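PDB 2O27: soluble KIT ligand from Mus musculus, which binds and dimerises the receptor tyrosine kinase KIT as a non-covalent homodimer, driving receptor autophosphorylation and signalling in haematopoiesis, gametogenesis, melanogenesis and mast cell development. Local coordinates for residues R106-T109 with P110-F114. Residues are numbered along the deposited sequence; the frame is centred on the assembly and turned at random.
Sequences RSFT and PEEFF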
loop_
_atom_site.group_PDB
_atom_site.type_symbol
_atom_site.label_atom_id
_atom_site.label_comp_id
_atom_site.label_asym_id
_atom_site.label_seq_id
_atom_site.Cartn_x
_atom_site.Cartn_y
_atom_site.Cartn_z
ATOM N N ARG A 106 -13.670 11.195 -2.492
ATOM C CA ARG A 106 -13.279 10.842 -1.142
ATOM C C ARG A 106 -12.135 9.821 -1.145
ATOM O O ARG A 106 -11.752 9.285 -2.200
ATOM C CB ARG A 106 -14.477 10.272 -0.373
ATOM C CG ARG A 106 -15.700 11.178 -0.393
ATOM C CD ARG A 106 -16.551 11.039 0.859
ATOM N NE ARG A 106 -17.157 9.720 1.024
ATOM C CZ ARG A 106 -17.875 9.362 2.087
ATOM N NH1 ARG A 106 -18.075 10.227 3.075
ATOM N NH2 ARG A 106 -18.388 8.142 2.169
ATOM N N SER A 107 -11.582 9.558 0.026
ATOM C CA SER A 107 -10.516 8.584 0.107
ATOM C C SER A 107 -11.005 7.525 1.055
ATOM O O SER A 107 -11.654 7.828 2.043
ATOM C CB SER A 107 -9.211 9.215 0.599
ATOM O OG SER A 107 -9.364 9.807 1.863
ATOM N N PHE A 108 -10.727 6.275 0.713
ATOM C CA PHE A 108 -11.158 5.168 1.523
ATOM C C PHE A 108 -10.024 4.218 1.788
ATOM O O PHE A 108 -9.068 4.129 1.020
ATOM C CB PHE A 108 -12.272 4.388 0.819
ATOM C CG PHE A 108 -13.513 5.199 0.557
ATOM C CD1 PHE A 108 -13.618 5.991 -0.563
ATOM C CD2 PHE A 108 -14.573 5.177 1.459
ATOM C CE1 PHE A 108 -14.785 6.760 -0.780
ATOM C CE2 PHE A 108 -15.735 5.947 1.237
ATOM C CZ PHE A 108 -15.834 6.729 0.124
ATOM N N THR A 109 -10.153 3.502 2.889
ATOM C CA THR A 109 -9.182 2.502 3.258
ATOM C C THR A 109 -9.450 1.331 2.308
ATOM O O THR A 109 -10.530 1.237 1.718
ATOM C CB THR A 109 -9.419 2.051 4.714
ATOM O OG1 THR A 109 -8.237 1.426 5.213
ATOM C CG2 THR A 109 -10.552 1.057 4.784
ATOM N N PRO A 110 -8.483 0.410 2.165
ATOM C CA PRO A 110 -8.727 -0.710 1.258
ATOM C C PRO A 110 -9.958 -1.550 1.638
ATOM O O PRO A 110 -10.704 -1.979 0.765
ATOM C CB PRO A 110 -7.416 -1.491 1.321
ATOM C CG PRO A 110 -6.384 -0.345 1.524
ATOM C CD PRO A 110 -7.074 0.426 2.617
ATOM N N GLU A 111 -10.158 -1.782 2.928
ATOM C CA GLU A 111 -11.306 -2.563 3.386
ATOM C C GLU A 111 -12.574 -1.865 2.952
ATOM O O GLU A 111 -13.489 -2.489 2.452
ATOM C CB GLU A 111 -11.311 -2.696 4.914
ATOM C CG GLU A 111 -10.881 -4.059 5.433
ATOM C CD GLU A 111 -11.912 -5.154 5.181
ATOM O OE1 GLU A 111 -11.567 -6.353 5.349
ATOM O OE2 GLU A 111 -13.066 -4.816 4.827
ATOM N N GLU A 112 -12.614 -0.559 3.151
ATOM C CA GLU A 112 -13.781 0.227 2.794
ATOM C C GLU A 112 -13.995 0.325 1.298
ATOM O O GLU A 112 -15.138 0.318 0.811
ATOM C CB GLU A 112 -13.644 1.637 3.358
ATOM C CG GLU A 112 -13.703 1.692 4.869
ATOM C CD GLU A 112 -13.346 3.057 5.420
ATOM O OE1 GLU A 112 -13.479 3.232 6.650
ATOM O OE2 GLU A 112 -12.927 3.944 4.638
ATOM N N PHE A 113 -12.895 0.453 0.560
ATOM C CA PHE A 113 -12.989 0.584 -0.871
ATOM C C PHE A 113 -13.600 -0.671 -1.459
ATOM O O PHE A 113 -14.563 -0.611 -2.237
ATOM C CB PHE A 113 -11.617 0.784 -1.492
ATOM C CG PHE A 113 -11.650 0.826 -2.979
ATOM C CD1 PHE A 113 -12.064 1.974 -3.638
ATOM C CD2 PHE A 113 -11.317 -0.292 -3.725
ATOM C CE1 PHE A 113 -12.149 2.013 -5.018
ATOM C CE2 PHE A 113 -11.401 -0.264 -5.100
ATOM C CZ PHE A 113 -11.823 0.901 -5.750
ATOM N N PHE A 114 -13.035 -1.804 -1.064
ATOM C CA PHE A 114 -13.473 -3.078 -1.578
ATOM C C PHE A 114 -14.807 -3.555 -1.027
ATOM O O PHE A 114 -15.376 -4.532 -1.525
ATOM C CB PHE A 114 -12.363 -4.109 -1.401
ATOM C CG PHE A 114 -11.215 -3.907 -2.370
ATOM C CD1 PHE A 114 -10.014 -3.359 -1.950
ATOM C CD2 PHE A 114 -11.381 -4.202 -3.735
ATOM C CE1 PHE A 114 -8.987 -3.096 -2.877
ATOM C CE2 PHE A 114 -10.368 -3.937 -4.655
ATOM C CZ PHE A 114 -9.175 -3.384 -4.230
HETATM O O HOH W 1 -12.473 7.120 5.310
HETATM O O HOH W 2 -8.090 -1.740 4.817
#
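The F108 ring meets E112 at its edge: carboxylate oxygen OE2 lies near the ring plane, 3.8 Å from CD2, with the carboxylate turned 77° to the ring. Within the helix, the F113 edge points at a face of F114, its CD2 sitting 3.6 Å above that ring's plane and over its centre. F108 CB also packs on F113 CB at 4.3 Å.

Between strand and helix, T109 occupies the N-cap position. The E112 side chain, extended beyond CG, reaches back so that OE2 accepts a weak but nearly straight bond from T109 N (3.3 Å, 173°). This is the returning half of a capping box. T109 OG1, modelled anti to the backbone N (chi1 -161°), makes no capping bond as modelled, but this rotamer is doubtful: the methyl CG2 lies improbably close to E112 CG and E112 N, so which branch is methyl and which hydroxyl is uncertain. A water accepts from E111 N at 2.8 Å. T109 O receives F113 N at 2.7 Å, opening the helical bonding. A second water donates to E112 OE2 and, weakly, to S107 O.

Strand 104-108 pairs antiparallel with strand 26-30, and helix 110-124 follows it directly: P110 and F113 touch I26, F113 reaches L50 and L54 of helix 43-58, and F114 packs against helix 13-18 within the four-helix cytokine fold.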